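Local coordinates for flavin-dependent monooxygenase, oxygenase subunit HsaA (Rhodococcus sp., PDB 2RFQ), which catalyses the ortho-hydroxylation of the secosteroid phenol 3-HSA to the catechol 3,4-DHSA with reduced flavin and oxygen, a step in bacterial cholesterol breakdown, at residues A[29-34]-A[358-363]; A[50-55]-A[59-64]; A[104-109]-A[204-209]; A[155-158]-A[163-166]; A[294-299]-A[323-328]. One frame throughout, in Å; residues are numbered along the deposited sequence.

Contact 1. Residues A[29-34]-A[358-363]; sequences ETEDLR and FWRDAH
Glu31 and Arg360 meet in a buried salt bridge between two helices. NH1 and NH2 of Arg360 both turn toward the same oxygen: Glu31 OE2 lies 2.9 Å from Arg360 NH1 and 3.1 Å from Arg360 NH2, on its syn side and close to the guanidinium plane. A weak bond from Arg360 NH2 to Glu31 OE1, at 3.3 Å, completes the end-on grip, and the two flat groups are only 18° from coplanar. Both side chains are long enough to span the distance between helices whose nearest CA atoms, of Glu31 and Asp361, are 10.0 Å apart, and a bend at chi3 (-68°) turns the Arg360 guanidinium end-on to Glu31. One water fills the next place, giving one proton to Glu31 OE2 and the other to Asp361 OD1, between two carboxylates that would otherwise probably repel. In acyl-CoA dehydrogenase terms the bridge ties the N-terminal helical region, through helix 27-33, to helix 354-365 of the C-terminal helical region. Outward from the pair, Arg357 makes a second salt bridge to Glu31 OE1, while Arg360 NE is held by Gln356 and NH1 by the carbonyl of Val185. The neighbouring residue, Trp359, stacks on Trp359 of the second subunit.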
# COMPACT_ATOMS: atom_id res chain seq x y z
N GLU A 29 15.01 -19.78 24.34
CA GLU A 29 15.10 -19.80 25.79
C GLU A 29 14.81 -18.42 26.39
O GLU A 29 14.10 -18.28 27.40
CB GLU A 29 16.47 -20.31 26.24
CG GLU A 29 16.55 -20.50 27.75
CD GLU A 29 17.74 -21.35 28.19
OE1 GLU A 29 18.03 -22.36 27.51
OE2 GLU A 29 18.31 -21.05 29.25
N THR A 30 15.36 -17.39 25.76
CA THR A 30 15.14 -16.02 26.20
C THR A 30 13.65 -15.69 26.18
O THR A 30 13.12 -15.11 27.12
CB THR A 30 15.94 -15.06 25.30
OG1 THR A 30 17.33 -15.36 25.50
CG2 THR A 30 15.65 -13.59 25.65
N GLU A 31 12.96 -16.07 25.11
CA GLU A 31 11.50 -15.88 25.07
C GLU A 31 10.80 -16.65 26.20
O GLU A 31 9.97 -16.11 26.91
CB GLU A 31 10.93 -16.41 23.77
CG GLU A 31 10.96 -15.49 22.61
CD GLU A 31 9.84 -15.90 21.66
OE1 GLU A 31 10.06 -16.85 20.90
OE2 GLU A 31 8.75 -15.30 21.72
N ASP A 32 11.14 -17.93 26.32
CA ASP A 32 10.47 -18.82 27.28
C ASP A 32 10.63 -18.36 28.72
O ASP A 32 9.70 -18.47 29.54
CB ASP A 32 11.01 -20.24 27.13
CG ASP A 32 10.55 -20.92 25.83
OD1 ASP A 32 9.57 -20.45 25.20
OD2 ASP A 32 11.18 -21.92 25.44
N LEU A 33 11.81 -17.85 29.05
CA LEU A 33 12.08 -17.36 30.42
C LEU A 33 11.62 -15.92 30.63
O LEU A 33 11.65 -15.42 31.76
CB LEU A 33 13.56 -17.48 30.73
CG LEU A 33 14.11 -18.89 30.66
CD1 LEU A 33 15.63 -18.85 30.77
CD2 LEU A 33 13.49 -19.67 31.82
N ARG A 34 11.22 -15.23 29.55
CA ARG A 34 10.74 -13.83 29.63
C ARG A 34 11.79 -12.86 30.23
O ARG A 34 11.45 -11.87 30.88
CB ARG A 34 9.41 -13.75 30.41
CG ARG A 34 8.28 -14.62 29.81
CD ARG A 34 6.97 -14.47 30.65
NE ARG A 34 7.17 -14.87 32.06
CZ ARG A 34 7.20 -14.03 33.10
NH1 ARG A 34 6.97 -12.72 32.96
NH2 ARG A 34 7.43 -14.51 34.33
N PHE A 358 10.87 -12.79 15.07
CA PHE A 358 11.17 -11.42 14.66
C PHE A 358 9.90 -10.67 14.33
O PHE A 358 9.78 -9.48 14.61
CB PHE A 358 12.08 -11.44 13.44
CG PHE A 358 13.53 -11.81 13.74
CD1 PHE A 358 14.29 -11.06 14.65
CD2 PHE A 358 14.14 -12.87 13.06
CE1 PHE A 358 15.64 -11.37 14.89
CE2 PHE A 358 15.48 -13.22 13.30
CZ PHE A 358 16.24 -12.45 14.21
N TRP A 359 8.94 -11.39 13.73
CA TRP A 359 7.64 -10.80 13.35
C TRP A 359 6.90 -10.32 14.59
O TRP A 359 6.53 -9.15 14.67
CB TRP A 359 6.84 -11.85 12.53
CG TRP A 359 5.47 -11.44 12.10
CD1 TRP A 359 5.12 -10.44 11.21
CD2 TRP A 359 4.25 -12.03 12.55
NE1 TRP A 359 3.74 -10.38 11.08
CE2 TRP A 359 3.18 -11.34 11.89
CE3 TRP A 359 3.95 -13.06 13.44
CZ2 TRP A 359 1.83 -11.69 12.08
CZ3 TRP A 359 2.59 -13.41 13.64
CH2 TRP A 359 1.57 -12.71 12.98
N ARG A 360 6.71 -11.20 15.58
CA ARG A 360 6.02 -10.79 16.81
C ARG A 360 6.78 -9.72 17.55
O ARG A 360 6.20 -8.75 18.07
CB ARG A 360 5.80 -11.99 17.71
CG ARG A 360 4.71 -12.93 17.13
CD ARG A 360 4.49 -14.13 18.06
NE ARG A 360 5.64 -15.04 18.10
CZ ARG A 360 6.54 -15.11 19.08
NH1 ARG A 360 6.47 -14.31 20.14
NH2 ARG A 360 7.54 -15.98 18.99
N ASP A 361 8.10 -9.89 17.60
CA ASP A 361 8.97 -8.93 18.30
C ASP A 361 8.88 -7.50 17.72
O ASP A 361 8.80 -6.52 18.48
CB ASP A 361 10.41 -9.42 18.28
CG ASP A 361 10.67 -10.57 19.25
OD1 ASP A 361 9.79 -10.95 20.05
OD2 ASP A 361 11.79 -11.14 19.19
N ALA A 362 8.92 -7.40 16.39
CA ALA A 362 8.86 -6.08 15.72
C ALA A 362 7.51 -5.44 15.96
O ALA A 362 7.41 -4.24 16.24
CB ALA A 362 9.16 -6.22 14.21
N HIS A 363 6.44 -6.25 15.89
CA HIS A 363 5.11 -5.69 16.12
C HIS A 363 4.92 -5.25 17.57
O HIS A 363 4.17 -4.29 17.86
CB HIS A 363 4.03 -6.67 15.66
CG HIS A 363 3.84 -6.66 14.19
ND1 HIS A 363 3.02 -5.75 13.55
CD2 HIS A 363 4.42 -7.41 13.21
CE1 HIS A 363 3.07 -5.96 12.24
NE2 HIS A 363 3.92 -6.95 12.01
O HOH W 1 8.85 -12.58 22.03

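Contact 2. Residues A[50-55]-A[59-64]; sequences FRLLQP and GGYQAD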
# COMPACT_ATOMS: atom_id res chain seq x y z
N PHE A 50 28.17 -1.79 26.58
CA PHE A 50 27.48 -0.83 27.46
C PHE A 50 28.31 0.44 27.68
O PHE A 50 27.75 1.49 27.97
CB PHE A 50 27.04 -1.47 28.77
CG PHE A 50 25.99 -2.54 28.58
CD1 PHE A 50 24.72 -2.21 28.12
CD2 PHE A 50 26.30 -3.88 28.82
CE1 PHE A 50 23.75 -3.20 27.89
CE2 PHE A 50 25.33 -4.89 28.60
CZ PHE A 50 24.07 -4.54 28.14
N ARG A 51 29.62 0.32 27.48
CA ARG A 51 30.51 1.49 27.62
C ARG A 51 30.48 2.43 26.42
O ARG A 51 31.05 3.52 26.48
CB ARG A 51 31.96 1.03 27.86
CG ARG A 51 32.12 0.21 29.10
CD ARG A 51 33.61 0.05 29.39
NE ARG A 51 33.87 -0.51 30.71
CZ ARG A 51 33.83 0.17 31.86
NH1 ARG A 51 33.51 1.48 31.89
NH2 ARG A 51 34.12 -0.46 32.99
N LEU A 52 29.82 2.03 25.33
CA LEU A 52 29.88 2.81 24.10
C LEU A 52 29.51 4.29 24.26
O LEU A 52 30.26 5.15 23.80
CB LEU A 52 29.06 2.18 22.98
CG LEU A 52 29.74 1.01 22.28
CD1 LEU A 52 28.75 0.35 21.30
CD2 LEU A 52 31.00 1.43 21.55
N LEU A 53 28.37 4.59 24.90
CA LEU A 53 27.98 6.00 25.12
C LEU A 53 28.31 6.51 26.53
O LEU A 53 27.87 7.60 26.93
CB LEU A 53 26.50 6.23 24.79
CG LEU A 53 26.12 5.93 23.33
CD1 LEU A 53 24.64 6.20 23.15
CD2 LEU A 53 26.91 6.77 22.33
N GLN A 54 29.04 5.70 27.30
CA GLN A 54 29.48 6.09 28.64
C GLN A 54 30.66 7.09 28.56
O GLN A 54 31.48 6.98 27.65
CB GLN A 54 29.88 4.85 29.43
CG GLN A 54 30.27 5.12 30.87
CD GLN A 54 30.62 3.83 31.60
OE1 GLN A 54 31.28 2.96 31.03
NE2 GLN A 54 30.20 3.71 32.85
N PRO A 55 30.69 8.10 29.45
CA PRO A 55 31.79 9.10 29.41
C PRO A 55 33.18 8.52 29.61
O PRO A 55 33.36 7.50 30.31
CB PRO A 55 31.41 10.09 30.53
CG PRO A 55 29.88 9.98 30.59
CD PRO A 55 29.64 8.48 30.42
N GLY A 59 35.58 5.38 32.11
CA GLY A 59 36.14 4.28 31.34
C GLY A 59 35.37 3.98 30.06
O GLY A 59 35.57 2.94 29.45
N GLY A 60 34.51 4.91 29.65
CA GLY A 60 33.65 4.71 28.47
C GLY A 60 34.24 5.24 27.18
O GLY A 60 35.28 5.93 27.17
N TYR A 61 33.58 4.91 26.06
CA TYR A 61 34.05 5.32 24.74
C TYR A 61 33.53 6.68 24.30
O TYR A 61 34.06 7.23 23.34
CB TYR A 61 33.63 4.30 23.67
CG TYR A 61 34.27 2.93 23.78
CD1 TYR A 61 35.47 2.65 23.13
CD2 TYR A 61 33.64 1.91 24.50
CE1 TYR A 61 36.05 1.37 23.21
CE2 TYR A 61 34.21 0.64 24.59
CZ TYR A 61 35.41 0.37 23.94
OH TYR A 61 35.99 -0.88 24.04
N GLN A 62 32.48 7.19 24.97
CA GLN A 62 31.77 8.40 24.49
C GLN A 62 31.74 8.49 22.96
O GLN A 62 32.19 9.47 22.35
CB GLN A 62 32.30 9.68 25.14
CG GLN A 62 33.81 9.84 25.10
CD GLN A 62 34.27 11.02 25.91
OE1 GLN A 62 33.79 11.25 27.03
NE2 GLN A 62 35.22 11.79 25.35
N ALA A 63 31.21 7.43 22.36
CA ALA A 63 31.43 7.12 20.95
C ALA A 63 30.59 7.98 20.02
O ALA A 63 29.58 8.55 20.43
CB ALA A 63 31.11 5.64 20.71
N ASP A 64 31.02 8.05 18.76
CA ASP A 64 30.15 8.41 17.63
C ASP A 64 28.83 7.64 17.79
O ASP A 64 28.83 6.41 17.90
CB ASP A 64 30.90 7.97 16.36
CG ASP A 64 30.19 8.35 15.06
OD1 ASP A 64 28.95 8.53 15.04
OD2 ASP A 64 30.91 8.46 14.06
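Arg51 lies along the segment 59-64 for most of its length. Its CB rests 3.9 Å from CD2 of the Tyr61 ring; from CG to NE the chain is extended, chi2 -169° and chi3 169°, which carries CD to within 3.5 Å of Gly59 O. At the tip, NH1 comes obliquely to 3.5 Å from Gly59 O, and NH2 is hydrogen-bonded to Thr112. Cutting Arg51 back to an alanine is likely to leave Thr112 without this hydrogen bond and the Gly59 carbonyl without its neighbour. The backbone carbonyl of the same residue, Arg51 O, accepts from Tyr61 N at 2.9 Å and from Gln54 N of its own type I turn, the two donors coming from opposite faces of the carbonyl plane. Further bonds run from Gln62 N to Gln54 O, Gly60 N to Pro55 O and Ala63 N to Leu52 O, each 2.9 Å. Glycine suits position 60 because a CB would collide with Gln54 O, whereas Gly60 CA itself makes a CA-H...O contact there. Leu52 CD2 packs 4.0 Å from Tyr61 CD2. The folded loop joins helix 38-47 to helix 65-76, Leu52 and Leu53 lying on helix 65-76, Tyr61 on helix 11-25, and Gln54 and Pro55 on helix 101-108.

Contact 3. Residues A[104-109]-A[204-209]; sequences QEDVWG and THRVLS
A single carboxylate oxygen, Asp106 OD2, takes the whole contact: two side chains from consecutive residues, His205 and Arg206, converge on it from different directions. His205 NE2 donates at 2.7 Å to Asp106 OD2 in a nearly straight bond of 163°, with the oxygen in the plane of the imidazole and met on its syn side. Arg206 NE donates at 2.8 Å to the same OD2, but from above the carboxylate plane, and the oxygen lies at the guanidinium edge. That guanidinium stands almost perpendicular to the carboxylate, 89° between planes, and both its bonds go to OD2 rather than one to each oxygen, the second being a weak one from Arg206 NH2 to Asp106 OD2 at 3.3 Å. The chain of Arg206 runs extended from CG to NE and passes over one face of the His205 ring, with Arg206 CG 3.4 Å above that plane. His205 reaches the aspartate by placing CG between its backbone N and carbonyl carbon, chi1 75°. Aspartate fits here because its short side chain presents a charge directly off the helix, while the longer histidine and arginine do the reaching. The contact joins helix 101-108 to the turn between strands 200-203 and 207-209, and so links the N-terminal helical region to the beta domain at the surface, with Trp150 of strand 150-159 packing against both Asp106 and Arg206. Because NE2 is the donor, His205 carries a proton there, and the nearby carboxylate would be expected to favour a positively charged imidazole, although the adjacent Arg206 charge would oppose this.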
# COMPACT_ATOMS: atom_id res chain seq x y z
N GLN A 104 26.43 10.82 38.88
CA GLN A 104 27.28 9.83 38.18
C GLN A 104 28.21 9.11 39.16
O GLN A 104 28.42 7.91 39.05
CB GLN A 104 28.12 10.51 37.10
CG GLN A 104 27.30 11.13 35.99
CD GLN A 104 28.15 12.04 35.13
OE1 GLN A 104 29.17 11.62 34.60
NE2 GLN A 104 27.76 13.31 35.05
N GLU A 105 28.78 9.85 40.11
CA GLU A 105 29.60 9.26 41.15
C GLU A 105 28.78 8.27 42.00
O GLU A 105 29.24 7.18 42.33
CB GLU A 105 30.24 10.35 42.02
CG GLU A 105 31.03 9.80 43.22
CD GLU A 105 32.37 9.18 42.86
OE1 GLU A 105 32.96 9.55 41.81
OE2 GLU A 105 32.86 8.33 43.65
N ASP A 106 27.54 8.64 42.34
CA ASP A 106 26.65 7.72 43.07
C ASP A 106 26.50 6.37 42.38
O ASP A 106 26.54 5.33 43.02
CB ASP A 106 25.26 8.34 43.28
CG ASP A 106 25.27 9.50 44.26
OD1 ASP A 106 26.25 9.70 44.99
OD2 ASP A 106 24.25 10.21 44.30
N VAL A 107 26.34 6.42 41.06
CA VAL A 107 26.11 5.23 40.26
C VAL A 107 27.38 4.44 39.96
O VAL A 107 27.41 3.22 40.14
CB VAL A 107 25.37 5.60 38.95
CG1 VAL A 107 25.20 4.38 38.06
CG2 VAL A 107 24.00 6.24 39.30
N TRP A 108 28.42 5.15 39.52
CA TRP A 108 29.61 4.51 38.95
C TRP A 108 30.88 4.65 39.79
O TRP A 108 31.94 4.11 39.42
CB TRP A 108 29.89 5.06 37.55
CG TRP A 108 28.91 4.60 36.48
CD1 TRP A 108 28.36 3.35 36.35
CD2 TRP A 108 28.44 5.37 35.37
NE1 TRP A 108 27.53 3.31 35.23
CE2 TRP A 108 27.57 4.54 34.62
CE3 TRP A 108 28.65 6.70 34.95
CZ2 TRP A 108 26.92 4.98 33.45
CZ3 TRP A 108 28.01 7.14 33.79
CH2 TRP A 108 27.15 6.28 33.05
N GLY A 109 30.78 5.36 40.91
CA GLY A 109 31.96 5.65 41.73
C GLY A 109 32.75 4.43 42.18
O GLY A 109 33.96 4.53 42.40
N THR A 204 17.87 16.23 45.21
CA THR A 204 17.97 17.18 44.10
C THR A 204 18.99 16.78 43.04
O THR A 204 18.70 16.82 41.84
CB THR A 204 18.30 18.59 44.63
OG1 THR A 204 17.26 18.99 45.52
CG2 THR A 204 18.41 19.59 43.47
N HIS A 205 20.18 16.39 43.47
CA HIS A 205 21.26 16.10 42.51
C HIS A 205 20.98 14.88 41.63
O HIS A 205 21.64 14.69 40.62
CB HIS A 205 22.63 15.99 43.21
CG HIS A 205 22.83 14.71 43.97
ND1 HIS A 205 22.42 14.55 45.28
CD2 HIS A 205 23.42 13.55 43.61
CE1 HIS A 205 22.73 13.33 45.69
NE2 HIS A 205 23.35 12.71 44.69
N ARG A 206 20.00 14.08 42.03
CA ARG A 206 19.62 12.88 41.29
C ARG A 206 18.37 13.08 40.42
O ARG A 206 17.72 12.12 40.00
CB ARG A 206 19.41 11.72 42.26
CG ARG A 206 20.70 11.22 42.89
CD ARG A 206 20.41 9.91 43.61
NE ARG A 206 21.52 9.51 44.48
CZ ARG A 206 21.37 8.69 45.51
NH1 ARG A 206 20.17 8.20 45.81
NH2 ARG A 206 22.42 8.36 46.26
N VAL A 207 18.05 14.34 40.11
CA VAL A 207 16.88 14.64 39.27
C VAL A 207 17.29 15.56 38.13
O VAL A 207 17.98 16.55 38.35
CB VAL A 207 15.74 15.26 40.12
CG1 VAL A 207 14.54 15.60 39.23
CG2 VAL A 207 15.34 14.29 41.21
N LEU A 208 16.87 15.23 36.91
CA LEU A 208 17.29 16.01 35.74
C LEU A 208 16.10 16.38 34.87
O LEU A 208 15.36 15.50 34.42
CB LEU A 208 18.29 15.23 34.90
CG LEU A 208 18.79 15.91 33.61
CD1 LEU A 208 19.54 17.21 33.88
CD2 LEU A 208 19.71 14.96 32.84
N SER A 209 15.93 17.68 34.61
CA SER A 209 14.83 18.14 33.79
C SER A 209 15.13 17.94 32.29
O SER A 209 16.22 18.23 31.83
CB SER A 209 14.60 19.64 34.04
OG SER A 209 13.69 20.14 33.08

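Contact 4. Residues A[155-158]-A[163-166]; sequences GPVI and PVDF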
# COMPACT_ATOMS: atom_id res chain seq x y z
N GLY A 155 8.68 11.66 35.02
CA GLY A 155 7.43 12.11 35.58
C GLY A 155 7.45 13.59 35.88
O GLY A 155 8.51 14.23 35.79
N PRO A 156 6.28 14.14 36.23
CA PRO A 156 6.23 15.53 36.61
C PRO A 156 6.73 15.76 38.04
O PRO A 156 6.66 14.87 38.90
CB PRO A 156 4.74 15.86 36.53
CG PRO A 156 4.07 14.58 36.95
CD PRO A 156 4.95 13.50 36.32
N VAL A 157 7.25 16.97 38.26
CA VAL A 157 7.50 17.50 39.59
C VAL A 157 6.23 18.22 40.04
O VAL A 157 5.66 19.01 39.28
CB VAL A 157 8.68 18.51 39.58
CG1 VAL A 157 8.70 19.39 40.86
CG2 VAL A 157 9.99 17.77 39.41
N ILE A 158 5.80 17.93 41.27
CA ILE A 158 4.61 18.53 41.85
C ILE A 158 4.99 19.59 42.89
O ILE A 158 5.72 19.31 43.84
CB ILE A 158 3.67 17.45 42.44
CG1 ILE A 158 3.36 16.34 41.40
CG2 ILE A 158 2.39 18.08 43.01
CD1 ILE A 158 2.56 16.80 40.15
N PRO A 163 1.85 20.36 38.43
CA PRO A 163 3.06 19.91 37.74
C PRO A 163 3.80 21.09 37.12
O PRO A 163 3.18 21.93 36.46
CB PRO A 163 2.53 18.97 36.65
CG PRO A 163 1.13 19.46 36.37
CD PRO A 163 0.63 20.14 37.63
N VAL A 164 5.09 21.19 37.39
CA VAL A 164 5.83 22.40 37.03
C VAL A 164 7.04 22.11 36.13
O VAL A 164 7.67 23.03 35.61
CB VAL A 164 6.29 23.18 38.28
CG1 VAL A 164 5.08 23.75 39.03
CG2 VAL A 164 7.12 22.28 39.20
N ASP A 165 7.35 20.83 35.96
CA ASP A 165 8.53 20.42 35.20
C ASP A 165 8.33 18.97 34.85
O ASP A 165 7.52 18.31 35.48
CB ASP A 165 9.79 20.58 36.06
CG ASP A 165 11.09 20.58 35.26
OD1 ASP A 165 11.08 20.51 34.01
OD2 ASP A 165 12.15 20.66 35.91
N PHE A 166 9.04 18.49 33.84
CA PHE A 166 9.04 17.06 33.55
C PHE A 166 10.47 16.60 33.59
O PHE A 166 11.32 17.13 32.87
CB PHE A 166 8.42 16.74 32.21
CG PHE A 166 8.06 15.29 32.05
CD1 PHE A 166 6.76 14.85 32.30
CD2 PHE A 166 9.03 14.36 31.69
CE1 PHE A 166 6.43 13.49 32.18
CE2 PHE A 166 8.72 13.00 31.56
CZ PHE A 166 7.41 12.57 31.81
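Two backbone hydrogen bonds join the segments, Val164 N to Val157 O at 2.9 Å and Val157 N to Asp165 O at 3.1 Å. Val157 thus faces two residues, Val164 and Asp165, and the register slips by one between the Pro156-Phe166 and Ile158-Pro163 pairs: a classic beta bulge, with Val164 near helical backbone angles. CA-H...O contacts supplement the bonds: Pro163 CA lies 3.2 Å from Val157 O, and Pro156 CA also approaches Asp165 O. The prolines suit the non-hydrogen-bonded positions, Pro156 opposite Phe166 and Pro163 opposite Ile158, where no amide N-H is called for across the pair. This is the end of a beta hairpin, strands 150-159 and 162-172, in the beta domain that acyl-CoA dehydrogenase relatives carry between their helical regions. In the apolar packing, Pro156, Pro163 and Ile158 share one face: Pro156 CB meets Pro163 CB at 3.8 Å, with Ile158 CD1 beside Pro163. Val157, pointing to the other face, touches Val164 CG2 with its CG1 at 3.7 Å. The aromatic contact is of a different kind: with CG anti to its backbone N, chi1 -164°, Phe166 lays its ring flat against Gly155, whose CA stands 4.1 Å from the ring centroid in a CH-pi contact, 25° off the normal. With a serine here the ring would be gone, and the Gly155 backbone would probably lose its cover on that side. Among polar groups, Asp165 OD1 is hydrogen-bonded to Ser209 OG, and Pro156 and Ile158 bond through their backbones to strand 124-129.

Contact 5. Residues A[294-299]-A[323-328]; sequences WRQLSG and RRDQVR
Two helices run close together here, the CA atoms of Leu297 and Gln326 being 5.6 Å apart and those of Gln296 and Asp325 6.1 Å. No direct hydrogen bond crosses between the segments. Instead the amide of Gln296 lies stacked on the carboxylate of Asp325, planes 23° apart, with Gln296 NE2 3.5 Å from Asp325 OD1; the CB atoms of the two residues also touch, and their side chains cross nearly at a right angle. A water bridges the helices, donating to Gln296 OE1 at 2.7 Å and also to Asp325 O. Next to this pair, a chi1 of -168° swings Leu297 CG to the side opposite its backbone N and brings CD1 onto Gln326 CB at 3.8 Å; leucine suits this spot because across this contact it meets the aliphatic CA, CB and CG of Gln326. These are helices 277-309 and 316-344, consecutive members of the C-terminal helical bundle of the acyl-CoA dehydrogenase fold. Polar residues suit the places of the glutamine and aspartate, since both also bond to another chain: Gln296 NE2 to Asp291 of the third subunit and Asp325 OD1 to Ser288 of the third subunit. Within its own helix Asp325 is held side-on by Arg324, NE to OD1 at 2.8 Å and NH2 to OD2 at 3.1 Å, which holds the carboxylate flat against the amide. Gln326 bends away at chi2, and its OE1 accepts from Arg323 NH1 at 2.9 Å, on a lone pair in the carbonyl plane, while its NE2 is hydrogen-bonded to Ser242 and the carbonyl of Ala370.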
# COMPACT_ATOMS: atom_id res chain seq x y z
N TRP A 294 17.60 2.00 7.37
CA TRP A 294 18.91 2.19 7.99
C TRP A 294 19.65 3.43 7.47
O TRP A 294 20.21 4.19 8.25
CB TRP A 294 19.77 0.94 7.83
CG TRP A 294 21.11 1.12 8.49
CD1 TRP A 294 22.32 1.27 7.87
CD2 TRP A 294 21.35 1.26 9.90
NE1 TRP A 294 23.32 1.47 8.81
CE2 TRP A 294 22.75 1.46 10.06
CE3 TRP A 294 20.53 1.23 11.04
CZ2 TRP A 294 23.35 1.62 11.32
CZ3 TRP A 294 21.13 1.38 12.31
CH2 TRP A 294 22.54 1.58 12.42
N ARG A 295 19.62 3.65 6.16
CA ARG A 295 20.30 4.83 5.58
C ARG A 295 19.77 6.11 6.18
O ARG A 295 20.55 6.98 6.55
CB ARG A 295 20.12 4.86 4.07
CG ARG A 295 21.06 3.91 3.33
CD ARG A 295 20.89 4.13 1.84
NE ARG A 295 21.57 3.11 1.04
CZ ARG A 295 22.85 3.20 0.67
NH1 ARG A 295 23.60 4.26 1.00
NH2 ARG A 295 23.41 2.22 -0.03
N GLN A 296 18.44 6.21 6.31
CA GLN A 296 17.88 7.44 6.92
C GLN A 296 18.12 7.52 8.42
O GLN A 296 18.51 8.58 8.95
CB GLN A 296 16.38 7.53 6.62
CG GLN A 296 16.15 7.66 5.12
CD GLN A 296 14.71 7.96 4.77
OE1 GLN A 296 13.79 7.22 5.16
NE2 GLN A 296 14.50 9.08 4.04
N LEU A 297 17.89 6.40 9.12
CA LEU A 297 18.03 6.41 10.57
C LEU A 297 19.46 6.74 11.00
O LEU A 297 19.67 7.60 11.85
CB LEU A 297 17.59 5.05 11.15
CG LEU A 297 17.43 5.04 12.67
CD1 LEU A 297 16.14 5.78 13.09
CD2 LEU A 297 17.37 3.62 13.12
N SER A 298 20.42 6.05 10.40
CA SER A 298 21.82 6.33 10.69
C SER A 298 22.28 7.67 10.07
O SER A 298 23.09 8.41 10.68
CB SER A 298 22.68 5.15 10.26
OG SER A 298 22.75 5.02 8.85
N GLY A 299 21.74 8.00 8.89
CA GLY A 299 22.09 9.24 8.17
C GLY A 299 21.77 10.51 8.94
O GLY A 299 22.61 11.43 9.03
N ARG A 323 13.03 12.88 13.22
CA ARG A 323 11.80 12.23 13.73
C ARG A 323 10.94 11.62 12.62
O ARG A 323 10.44 10.49 12.74
CB ARG A 323 11.02 13.22 14.58
CG ARG A 323 11.58 13.33 15.99
CD ARG A 323 11.13 12.13 16.83
NE ARG A 323 9.70 12.25 17.19
CZ ARG A 323 8.86 11.23 17.34
NH1 ARG A 323 9.26 9.96 17.15
NH2 ARG A 323 7.61 11.48 17.70
N ARG A 324 10.78 12.38 11.53
CA ARG A 324 10.04 11.91 10.34
C ARG A 324 10.57 10.55 9.86
O ARG A 324 9.81 9.61 9.69
CB ARG A 324 10.15 12.95 9.22
CG ARG A 324 9.55 12.48 7.89
CD ARG A 324 10.03 13.37 6.71
NE ARG A 324 11.42 13.08 6.40
CZ ARG A 324 12.20 13.83 5.63
NH1 ARG A 324 11.75 14.97 5.05
NH2 ARG A 324 13.45 13.44 5.41
N ASP A 325 11.88 10.47 9.65
CA ASP A 325 12.48 9.27 9.08
C ASP A 325 12.60 8.14 10.08
O ASP A 325 12.66 6.97 9.70
CB ASP A 325 13.86 9.62 8.51
CG ASP A 325 13.78 10.56 7.29
OD1 ASP A 325 12.71 10.64 6.63
OD2 ASP A 325 14.80 11.21 7.01
N GLN A 326 12.68 8.50 11.36
CA GLN A 326 12.85 7.52 12.43
C GLN A 326 11.57 6.69 12.64
O GLN A 326 11.59 5.45 12.63
CB GLN A 326 13.33 8.19 13.73
CG GLN A 326 13.19 7.27 14.95
CD GLN A 326 11.91 7.56 15.70
OE1 GLN A 326 11.53 8.72 15.84
NE2 GLN A 326 11.25 6.49 16.19
N VAL A 327 10.43 7.37 12.79
CA VAL A 327 9.18 6.60 12.85
C VAL A 327 8.99 5.81 11.54
O VAL A 327 8.54 4.65 11.55
CB VAL A 327 7.93 7.46 13.18
CG1 VAL A 327 8.13 8.20 14.53
CG2 VAL A 327 7.61 8.45 12.05
N ARG A 328 9.37 6.41 10.42
CA ARG A 328 9.20 5.71 9.14
C ARG A 328 10.10 4.48 9.03
O ARG A 328 9.70 3.49 8.44
CB ARG A 328 9.41 6.64 7.95
CG ARG A 328 8.67 6.12 6.68
CD ARG A 328 8.33 7.31 5.74
NE ARG A 328 7.58 6.96 4.53
CZ ARG A 328 6.27 6.69 4.52
NH1 ARG A 328 5.55 6.70 5.65
NH2 ARG A 328 5.66 6.40 3.37
O HOH W 2 13.08 5.49 7.11

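Overall arrangement
Contact 1 closes the longest loop of the five, from the N-terminal helices to helix 354-365, and the other four lie inside it. Contact 2 comes next along the chain, then contact 3 with contact 4 nested within it, and finally contact 5. Contacts 2 and 3 have centres 17 Å apart and touch where Gln54 and Pro55 pack on Trp108. Contacts 3 and 4 have centres 18 Å apart, touch through Ser209 and Asp165, and share the sheet through strands 207-209 and 162-172. Contact 5 lies about 10 Å from contact 1 at the nearest atoms; its helix 316-344 is followed in the chain by helix 354-365 of contact 1. Together they join helical regions and beta domain into one subunit, while contacts 1 and 5 also reach neighbouring subunits.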